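Uncharacterized protein AF_0924 (Archaeoglobus fulgidus, PDB 3DT5) is of unknown function but probably sits in the cell membrane, the chain described here being its mostly helical C-terminal domain, crystallised with a bound calcium ion. Local coordinates at residues Tyr37-Gln42 against Ala74-Gly79; Ile28-Ala33 against Glu48-Cys53; Lys32-Tyr37 against Met68-Lys73. One frame throughout, in Å; residues are numbered along the deposited sequence.

Interaction 1: Tyr37-Gln42 against Ala74-Gly79. With CA (calcium ion), chain B.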
loop_
_atom_site.group_PDB
_atom_site.type_symbol
_atom_site.label_atom_id
_atom_site.label_comp_id
_atom_site.label_asym_id
_atom_site.label_seq_id
_atom_site.Cartn_x
_atom_site.Cartn_y
_atom_site.Cartn_z
ATOM N N TYR A 37 -12.748 1.158 1.279
ATOM C CA TYR A 37 -13.444 1.613 2.500
ATOM C C TYR A 37 -13.365 0.670 3.706
ATOM O O TYR A 37 -13.742 1.042 4.827
ATOM C CB TYR A 37 -14.908 1.899 2.175
ATOM C CG TYR A 37 -15.096 3.110 1.312
ATOM C CD1 TYR A 37 -14.067 4.025 1.131
ATOM C CD2 TYR A 37 -16.324 3.361 0.691
ATOM C CE1 TYR A 37 -14.232 5.151 0.347
ATOM C CE2 TYR A 37 -16.499 4.497 -0.103
ATOM C CZ TYR A 37 -15.441 5.383 -0.255
ATOM O OH TYR A 37 -15.577 6.489 -1.044
ATOM N N VAL A 38 -12.868 -0.536 3.483
ATOM C CA VAL A 38 -12.681 -1.539 4.541
ATOM C C VAL A 38 -11.777 -1.038 5.674
ATOM O O VAL A 38 -10.703 -0.510 5.442
ATOM C CB VAL A 38 -12.110 -2.836 3.950
ATOM C CG1 VAL A 38 -11.756 -3.830 5.053
ATOM C CG2 VAL A 38 -13.144 -3.468 2.959
ATOM N N TYR A 39 -12.233 -1.177 6.906
ATOM C CA TYR A 39 -11.503 -0.667 8.051
ATOM C C TYR A 39 -12.043 -1.430 9.226
ATOM O O TYR A 39 -13.264 -1.622 9.319
ATOM C CB TYR A 39 -11.751 0.847 8.271
ATOM C CG TYR A 39 -11.176 1.297 9.590
ATOM C CD1 TYR A 39 -9.811 1.618 9.712
ATOM C CD2 TYR A 39 -11.966 1.317 10.751
ATOM C CE1 TYR A 39 -9.254 1.997 10.970
ATOM C CE2 TYR A 39 -11.411 1.668 12.013
ATOM C CZ TYR A 39 -10.060 2.021 12.098
ATOM O OH TYR A 39 -9.498 2.351 13.321
ATOM N N THR A 40 -11.148 -1.892 10.100
ATOM C CA THR A 40 -11.514 -2.686 11.291
ATOM C C THR A 40 -10.658 -2.201 12.421
ATOM O O THR A 40 -9.754 -1.394 12.190
ATOM C CB THR A 40 -11.189 -4.181 11.103
ATOM O OG1 THR A 40 -9.752 -4.359 11.022
ATOM C CG2 THR A 40 -11.854 -4.686 9.837
ATOM N N ALA A 41 -10.905 -2.702 13.629
ATOM C CA ALA A 41 -10.055 -2.350 14.751
ATOM C C ALA A 41 -8.623 -2.894 14.578
ATOM O O ALA A 41 -7.742 -2.617 15.407
ATOM C CB ALA A 41 -10.662 -2.912 16.047
ATOM N N GLN A 42 -8.405 -3.719 13.551
ATOM C CA GLN A 42 -7.100 -4.338 13.341
ATOM C C GLN A 42 -6.321 -3.700 12.182
ATOM O O GLN A 42 -5.154 -4.020 11.975
ATOM C CB GLN A 42 -7.264 -5.834 13.085
ATOM C CG GLN A 42 -7.572 -6.634 14.348
ATOM C CD GLN A 42 -9.015 -6.465 14.771
ATOM O OE1 GLN A 42 -9.940 -6.593 13.958
ATOM N NE2 GLN A 42 -9.219 -6.155 16.038
ATOM N N ALA A 74 -1.718 8.748 12.407
ATOM C CA ALA A 74 -3.002 8.951 11.714
ATOM C C ALA A 74 -4.112 8.133 12.384
ATOM O O ALA A 74 -3.821 7.240 13.158
ATOM C CB ALA A 74 -2.858 8.546 10.232
ATOM N N ASP A 75 -5.367 8.483 12.094
ATOM C CA ASP A 75 -6.574 7.820 12.593
ATOM C C ASP A 75 -7.654 7.989 11.564
ATOM O O ASP A 75 -7.663 8.983 10.842
ATOM C CB ASP A 75 -7.117 8.479 13.893
ATOM C CG ASP A 75 -6.292 8.159 15.112
ATOM O OD1 ASP A 75 -5.974 6.969 15.329
ATOM O OD2 ASP A 75 -6.032 9.087 15.916
ATOM N N LYS A 76 -8.619 7.061 11.548
ATOM C CA LYS A 76 -9.920 7.295 10.880
ATOM C C LYS A 76 -10.901 7.807 11.980
ATOM O O LYS A 76 -11.061 7.171 13.016
ATOM C CB LYS A 76 -10.479 6.005 10.238
ATOM C CG LYS A 76 -9.608 5.558 9.074
ATOM C CD LYS A 76 -10.395 4.798 8.033
ATOM C CE LYS A 76 -9.463 4.210 6.909
ATOM N NZ LYS A 76 -10.296 3.740 5.735
ATOM N N ILE A 77 -11.509 8.964 11.725
ATOM C CA ILE A 77 -12.318 9.675 12.720
ATOM C C ILE A 77 -13.683 9.940 12.111
ATOM O O ILE A 77 -13.780 10.073 10.876
ATOM C CB ILE A 77 -11.633 11.009 13.020
ATOM C CG1 ILE A 77 -10.232 10.736 13.629
ATOM C CG2 ILE A 77 -12.474 11.899 13.918
ATOM C CD1 ILE A 77 -9.238 11.960 13.473
ATOM N N ALA A 78 -14.733 9.978 12.965
ATOM C CA ALA A 78 -16.068 10.480 12.604
ATOM C C ALA A 78 -16.799 9.607 11.601
ATOM O O ALA A 78 -17.739 10.095 10.956
ATOM C CB ALA A 78 -16.000 11.920 12.085
ATOM N N GLY A 79 -16.340 8.360 11.434
ATOM C CA GLY A 79 -16.944 7.459 10.430
ATOM C C GLY A 79 -16.374 7.647 9.022
ATOM O O GLY A 79 -16.812 6.979 8.098
HETATM CA CA CA B . -3.882 5.864 15.004
HETATM O O HOH W 1 -8.732 1.423 5.456
HETATM O O HOH W 2 -7.927 4.708 13.324
#
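The side chain of K76 runs along one face of the Y39 ring. The closest approach is K76 CD to Y39 CD1, at 3.6 Å, and K76 CB stands over the same ring 4.2 Å above its plane, displaced toward the rim. The lysine chain, extended beyond CG, runs antiparallel to the tyrosine: its CG lies near Y39 CE1, and its NZ end near Y39 CB.

Polar links between the segments go through water. One water bridges V38 O, at 2.8 Å, and K76 NZ, accepting from the amine; a second accepts from K76 N at 3.0 Å and is hydrogen-bonded to Y39 OH. The amine also bonds A81 O, in the turn before strand 83-85, and makes a cation-pi contact with W83 on that strand. Strand 74-75, just before K76, is an edge strand of the small mixed sheet and lies antiparallel to 83-85. It supplies two calcium ligands, A74 O at 2.3 Å and D75 OD1 at 2.4 Å; E44 and K71 O complete the protein part of the site. D75 OD2 is hydrogen-bonded to Y86 OH, which together with the metal bond of OD1 would hold the carboxylate's rotation. On the other segment, T40 OG1 accepts from Q42 N in a capping bond at the turn into helix 43-52.

Interaction 2: Ile28-Ala33 against Glu48-Cys53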
loop_
_atom_site.group_PDB
_atom_site.type_symbol
_atom_site.label_atom_id
_atom_site.label_comp_id
_atom_site.label_asym_id
_atom_site.label_seq_id
_atom_site.Cartn_x
_atom_site.Cartn_y
_atom_site.Cartn_z
ATOM N N ILE A 28 -1.330 -5.829 -2.711
ATOM C CA ILE A 28 -2.793 -5.720 -2.659
ATOM C C ILE A 28 -3.310 -5.291 -1.268
ATOM O O ILE A 28 -4.096 -4.348 -1.178
ATOM C CB ILE A 28 -3.473 -7.003 -3.192
ATOM C CG1 ILE A 28 -3.138 -7.153 -4.688
ATOM C CG2 ILE A 28 -5.051 -6.976 -2.925
ATOM C CD1 ILE A 28 -3.436 -8.510 -5.285
ATOM N N PRO A 29 -2.877 -5.969 -0.170
ATOM C CA PRO A 29 -3.394 -5.468 1.114
ATOM C C PRO A 29 -3.009 -4.033 1.429
ATOM O O PRO A 29 -3.822 -3.313 1.987
ATOM C CB PRO A 29 -2.828 -6.433 2.174
ATOM C CG PRO A 29 -1.990 -7.388 1.456
ATOM C CD PRO A 29 -2.068 -7.185 -0.025
ATOM N N LEU A 30 -1.782 -3.603 1.102
ATOM C CA LEU A 30 -1.388 -2.235 1.489
ATOM C C LEU A 30 -2.150 -1.209 0.621
ATOM O O LEU A 30 -2.620 -0.148 1.133
ATOM C CB LEU A 30 0.131 -2.042 1.269
ATOM C CG LEU A 30 0.689 -0.716 1.840
ATOM C CD1 LEU A 30 0.382 -0.604 3.370
ATOM C CD2 LEU A 30 2.214 -0.700 1.603
ATOM N N ILE A 31 -2.264 -1.511 -0.682
ATOM C CA ILE A 31 -3.089 -0.659 -1.572
ATOM C C ILE A 31 -4.545 -0.535 -1.032
ATOM O O ILE A 31 -5.094 0.596 -0.940
ATOM C CB ILE A 31 -3.034 -1.126 -3.081
ATOM C CG1 ILE A 31 -1.620 -0.895 -3.649
ATOM C CG2 ILE A 31 -4.072 -0.354 -3.944
ATOM C CD1 ILE A 31 -1.347 -1.635 -4.993
ATOM N N LYS A 32 -5.190 -1.663 -0.744
ATOM C CA LYS A 32 -6.540 -1.649 -0.151
ATOM C C LYS A 32 -6.645 -0.846 1.147
ATOM O O LYS A 32 -7.596 -0.124 1.343
ATOM C CB LYS A 32 -7.046 -3.065 0.060
ATOM C CG LYS A 32 -7.428 -3.674 -1.296
ATOM C CD LYS A 32 -8.473 -4.743 -1.203
ATOM C CE LYS A 32 -7.839 -6.093 -0.985
ATOM N NZ LYS A 32 -8.516 -7.256 -1.702
ATOM N N ALA A 33 -5.694 -0.999 2.050
ATOM C CA ALA A 33 -5.704 -0.243 3.316
ATOM C C ALA A 33 -5.785 1.257 3.104
ATOM O O ALA A 33 -6.311 1.963 3.966
ATOM C CB ALA A 33 -4.419 -0.586 4.177
ATOM N N GLU A 48 0.870 -1.567 10.138
ATOM C CA GLU A 48 2.169 -1.630 10.822
ATOM C C GLU A 48 2.925 -2.889 10.479
ATOM O O GLU A 48 4.141 -2.855 10.230
ATOM C CB GLU A 48 1.994 -1.610 12.356
ATOM C CG GLU A 48 1.726 -0.273 12.881
ATOM C CD GLU A 48 2.983 0.569 12.902
ATOM O OE1 GLU A 48 4.072 0.054 13.254
ATOM O OE2 GLU A 48 2.868 1.741 12.557
ATOM N N THR A 49 2.203 -4.009 10.490
ATOM C CA THR A 49 2.766 -5.294 10.133
ATOM C C THR A 49 3.275 -5.354 8.715
ATOM O O THR A 49 4.413 -5.815 8.468
ATOM C CB THR A 49 1.733 -6.407 10.349
ATOM O OG1 THR A 49 1.482 -6.462 11.745
ATOM C CG2 THR A 49 2.301 -7.804 9.894
ATOM N N ILE A 50 2.475 -4.852 7.773
ATOM C CA ILE A 50 2.948 -4.817 6.356
ATOM C C ILE A 50 4.254 -4.032 6.186
ATOM O O ILE A 50 5.158 -4.457 5.457
ATOM C CB ILE A 50 1.838 -4.299 5.389
ATOM C CG1 ILE A 50 0.715 -5.325 5.321
ATOM C CG2 ILE A 50 2.402 -4.021 3.989
ATOM C CD1 ILE A 50 -0.597 -4.739 4.706
ATOM N N ILE A 51 4.355 -2.881 6.850
ATOM C CA ILE A 51 5.466 -1.980 6.593
ATOM C C ILE A 51 6.668 -2.317 7.470
ATOM O O ILE A 51 7.711 -1.661 7.367
ATOM C CB ILE A 51 5.050 -0.489 6.646
ATOM C CG1 ILE A 51 4.819 -0.068 8.133
ATOM C CG2 ILE A 51 3.856 -0.265 5.642
ATOM C CD1 ILE A 51 4.274 1.392 8.367
ATOM N N THR A 52 6.553 -3.372 8.269
ATOM C CA THR A 52 7.708 -3.854 9.041
ATOM C C THR A 52 7.992 -5.285 8.616
ATOM O O THR A 52 8.928 -5.558 7.850
ATOM C CB THR A 52 7.495 -3.724 10.571
ATOM O OG1 THR A 52 6.245 -4.330 10.952
ATOM C CG2 THR A 52 7.459 -2.244 10.985
ATOM N N CYS A 53 7.141 -6.160 9.087
ATOM C CA CYS A 53 7.245 -7.593 8.879
ATOM C C CYS A 53 7.162 -8.041 7.406
ATOM O O CYS A 53 7.638 -9.113 7.064
ATOM C CB CYS A 53 6.112 -8.243 9.662
ATOM S SG CYS A 53 5.940 -9.957 9.358
#
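P29 meets I50 through its ring carbon CB, which lies 3.8 Å from I50 CD1, the end of the longer isoleucine branch. The proline also marks a kink in helix 16-35, because its nitrogen carries no hydrogen to bond to the preceding turn; the helix nevertheless resumes, with A33 N bonded to P29 O at 3.0 Å. The same CD1 of I50 reaches the backbone of the next residue, standing 4.0 Å from L30 N, and so rests against the helix surface.

L30 gives the broadest side-chain contact with the facing helix. Its CG lies opposite the backbone N (chi1 -171°), a setting that extends the two methyls toward helix 43-52. CD1 comes within 4.0 Å of I50 CG2, while CB and CD2 of the leucine are almost as near to that methyl, which thus sits against three leucine carbons. The side chains of L30 and I50 meet at a slant, whereas L30 and I51 meet at about a right angle, L30 CD1 lying 4.2 Å from I51 CG2.

L30, I50 and I51 have further apolar neighbours: L30 packs on L101 of helix 88-116, I50 on F26, and I51 on L66 and F70. The short helical segments are 10.4 Å apart at closest approach and their directions differ by 135°, so they run antiparallel but tilted well off that line. The contact is apolar helix-helix packing in the buried core of this helical domain, joining the consecutive helices 16-35 and 43-52.

Interaction 3: Lys32-Tyr37 against Met68-Lys73. With CA (calcium ion), chain B.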
loop_
_atom_site.group_PDB
_atom_site.type_symbol
_atom_site.label_atom_id
_atom_site.label_comp_id
_atom_site.label_asym_id
_atom_site.label_seq_id
_atom_site.Cartn_x
_atom_site.Cartn_y
_atom_site.Cartn_z
ATOM N N LYS A 32 -5.190 -1.663 -0.744
ATOM C CA LYS A 32 -6.540 -1.649 -0.151
ATOM C C LYS A 32 -6.645 -0.846 1.147
ATOM O O LYS A 32 -7.596 -0.124 1.343
ATOM C CB LYS A 32 -7.046 -3.065 0.060
ATOM C CG LYS A 32 -7.428 -3.674 -1.296
ATOM C CD LYS A 32 -8.473 -4.743 -1.203
ATOM C CE LYS A 32 -7.839 -6.093 -0.985
ATOM N NZ LYS A 32 -8.516 -7.256 -1.702
ATOM N N ALA A 33 -5.694 -0.999 2.050
ATOM C CA ALA A 33 -5.704 -0.243 3.316
ATOM C C ALA A 33 -5.785 1.257 3.104
ATOM O O ALA A 33 -6.311 1.963 3.966
ATOM C CB ALA A 33 -4.419 -0.586 4.177
ATOM N N PHE A 34 -5.223 1.750 1.999
ATOM C CA PHE A 34 -5.220 3.204 1.726
ATOM C C PHE A 34 -6.168 3.652 0.618
ATOM O O PHE A 34 -6.177 4.820 0.266
ATOM C CB PHE A 34 -3.778 3.667 1.445
ATOM C CG PHE A 34 -2.946 3.706 2.704
ATOM C CD1 PHE A 34 -3.008 4.814 3.541
ATOM C CD2 PHE A 34 -2.186 2.604 3.090
ATOM C CE1 PHE A 34 -2.247 4.842 4.742
ATOM C CE2 PHE A 34 -1.437 2.628 4.283
ATOM C CZ PHE A 34 -1.486 3.755 5.100
ATOM N N SER A 35 -6.973 2.728 0.098
ATOM C CA SER A 35 -7.861 3.068 -1.006
ATOM C C SER A 35 -9.265 2.437 -0.960
ATOM O O SER A 35 -10.177 2.909 -1.639
ATOM C CB SER A 35 -7.180 2.757 -2.343
ATOM O OG SER A 35 -7.073 1.369 -2.555
ATOM N N SER A 36 -9.450 1.384 -0.183
ATOM C CA SER A 36 -10.760 0.790 -0.124
ATOM C C SER A 36 -11.429 1.166 1.224
ATOM O O SER A 36 -10.752 1.522 2.191
ATOM C CB SER A 36 -10.666 -0.714 -0.393
ATOM O OG SER A 36 -10.827 -1.466 0.775
ATOM N N TYR A 37 -12.748 1.158 1.279
ATOM C CA TYR A 37 -13.444 1.613 2.500
ATOM C C TYR A 37 -13.365 0.670 3.706
ATOM O O TYR A 37 -13.742 1.042 4.827
ATOM C CB TYR A 37 -14.908 1.899 2.175
ATOM C CG TYR A 37 -15.096 3.110 1.312
ATOM C CD1 TYR A 37 -14.067 4.025 1.131
ATOM C CD2 TYR A 37 -16.324 3.361 0.691
ATOM C CE1 TYR A 37 -14.232 5.151 0.347
ATOM C CE2 TYR A 37 -16.499 4.497 -0.103
ATOM C CZ TYR A 37 -15.441 5.383 -0.255
ATOM O OH TYR A 37 -15.577 6.489 -1.044
HETATM N N MSE A 68 8.404 3.692 8.234
HETATM C CA MSE A 68 8.572 2.577 9.167
HETATM C C MSE A 68 7.438 2.488 10.180
HETATM O O MSE A 68 7.233 1.452 10.803
HETATM C CB MSE A 68 9.833 2.826 10.003
HETATM C CG MSE A 68 10.569 1.571 10.324
HETATM SE SE MSE A 68 11.454 1.067 8.675
HETATM C CE MSE A 68 11.634 2.825 7.796
ATOM N N HIS A 69 6.757 3.603 10.378
ATOM C CA HIS A 69 5.788 3.769 11.451
ATOM C C HIS A 69 4.518 4.372 10.888
ATOM O O HIS A 69 4.576 5.160 9.962
ATOM C CB HIS A 69 6.321 4.705 12.536
ATOM C CG HIS A 69 7.553 4.208 13.222
ATOM N ND1 HIS A 69 7.547 3.125 14.073
ATOM C CD2 HIS A 69 8.836 4.647 13.189
ATOM C CE1 HIS A 69 8.772 2.909 14.525
ATOM N NE2 HIS A 69 9.577 3.810 13.995
ATOM N N PHE A 70 3.367 4.026 11.447
ATOM C CA PHE A 70 2.108 4.556 10.900
ATOM C C PHE A 70 1.051 4.816 11.998
ATOM O O PHE A 70 0.392 5.860 11.970
ATOM C CB PHE A 70 1.504 3.600 9.860
ATOM C CG PHE A 70 0.114 4.011 9.416
ATOM C CD1 PHE A 70 -0.057 5.118 8.587
ATOM C CD2 PHE A 70 -1.014 3.330 9.887
ATOM C CE1 PHE A 70 -1.356 5.527 8.202
ATOM C CE2 PHE A 70 -2.313 3.744 9.504
ATOM C CZ PHE A 70 -2.453 4.842 8.655
ATOM N N LYS A 71 0.888 3.853 12.898
ATOM C CA LYS A 71 -0.192 3.825 13.900
ATOM C C LYS A 71 -0.417 5.159 14.594
ATOM O O LYS A 71 -1.553 5.586 14.777
ATOM C CB LYS A 71 0.192 2.881 15.048
ATOM C CG LYS A 71 -0.157 1.459 14.870
ATOM C CD LYS A 71 0.236 0.653 16.124
ATOM C CE LYS A 71 -0.624 0.991 17.339
ATOM N NZ LYS A 71 -1.554 -0.134 17.745
ATOM N N PHE A 72 0.665 5.751 15.095
ATOM C CA PHE A 72 0.511 6.947 15.884
ATOM C C PHE A 72 0.589 8.237 15.069
ATOM O O PHE A 72 0.674 9.321 15.634
ATOM C CB PHE A 72 1.483 6.902 17.071
ATOM C CG PHE A 72 1.245 5.720 17.974
ATOM C CD1 PHE A 72 0.035 5.587 18.666
ATOM C CD2 PHE A 72 2.201 4.707 18.102
ATOM C CE1 PHE A 72 -0.213 4.471 19.506
ATOM C CE2 PHE A 72 1.971 3.568 18.929
ATOM C CZ PHE A 72 0.769 3.460 19.644
ATOM N N LYS A 73 0.522 8.120 13.748
ATOM C CA LYS A 73 0.601 9.281 12.872
ATOM C C LYS A 73 -0.738 9.640 12.282
ATOM O O LYS A 73 -0.898 10.718 11.711
ATOM C CB LYS A 73 1.568 9.048 11.682
ATOM C CG LYS A 73 2.956 8.479 12.000
ATOM C CD LYS A 73 3.740 9.356 12.850
ATOM C CE LYS A 73 5.184 9.317 12.365
ATOM N NZ LYS A 73 6.003 8.622 13.336
HETATM CA CA CA B . -3.882 5.864 15.004
#
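F34 has its CG turned away from the carbonyl carbon (chi1 -73°), while F70 has its CG turned away from the backbone N (chi1 172°), and these settings send the two rings toward each other from opposite directions. They meet as an offset edge-to-face (T-shaped) pair. The centroids are 5.3 Å apart and the planes stand at 79°. F34 gives the edge: its CZ lies 3.6 Å from F70 CE1, and its CE1 is just as near that atom, so the rim of F34 is set over one face of F70, near the CE1 side. The CA atoms of F34 and F70 are 11.8 Å apart, so between these two segments it is the rings that make the contact.

An alanine at F70 would remove the face on which the F34 edge rests and would probably leave that edge without its facing ring, opening a gap there.

Immediately after F70, K71 O binds the calcium ion at 2.4 Å, so the buried ring lies one residue from a metal ligand.

Around the pair, W83 of strand 83-85 meets both rings, edge-to-face with F70 and at an incline to F34, while W94 stacks on F34 and L98 of helix 88-116 packs against it. I47 of helix 43-52 touches both phenylalanines, placing the pair between the end of helix 16-35, helices 43-52 and 88-116, and strand 83-85.

Interactions 1 and 3 have centres 9 Å apart, share Y37 and both reach the calcium ion: A74 O and D75 OD1 come from 74-79, K71 O from 68-73, and E44 from the start of helix 43-52. They also touch directly, K76 NZ packing 4.2 Å from S36 O. Interaction 2 lies about 8 Å from interaction 3 and 15 Å from interaction 1, centre to centre. Its link to interaction 3 is polar as well as sequential: E48 OE2 is 2.6 Å from F70 N and 2.9 Å from K71 N, both probable hydrogen bonds. Helix 43-52 thus packs on helix 16-35, while its E48 probably holds the backbone next to calcium ligand K71 O. The side chain of I51 is about 11 Å from the ion.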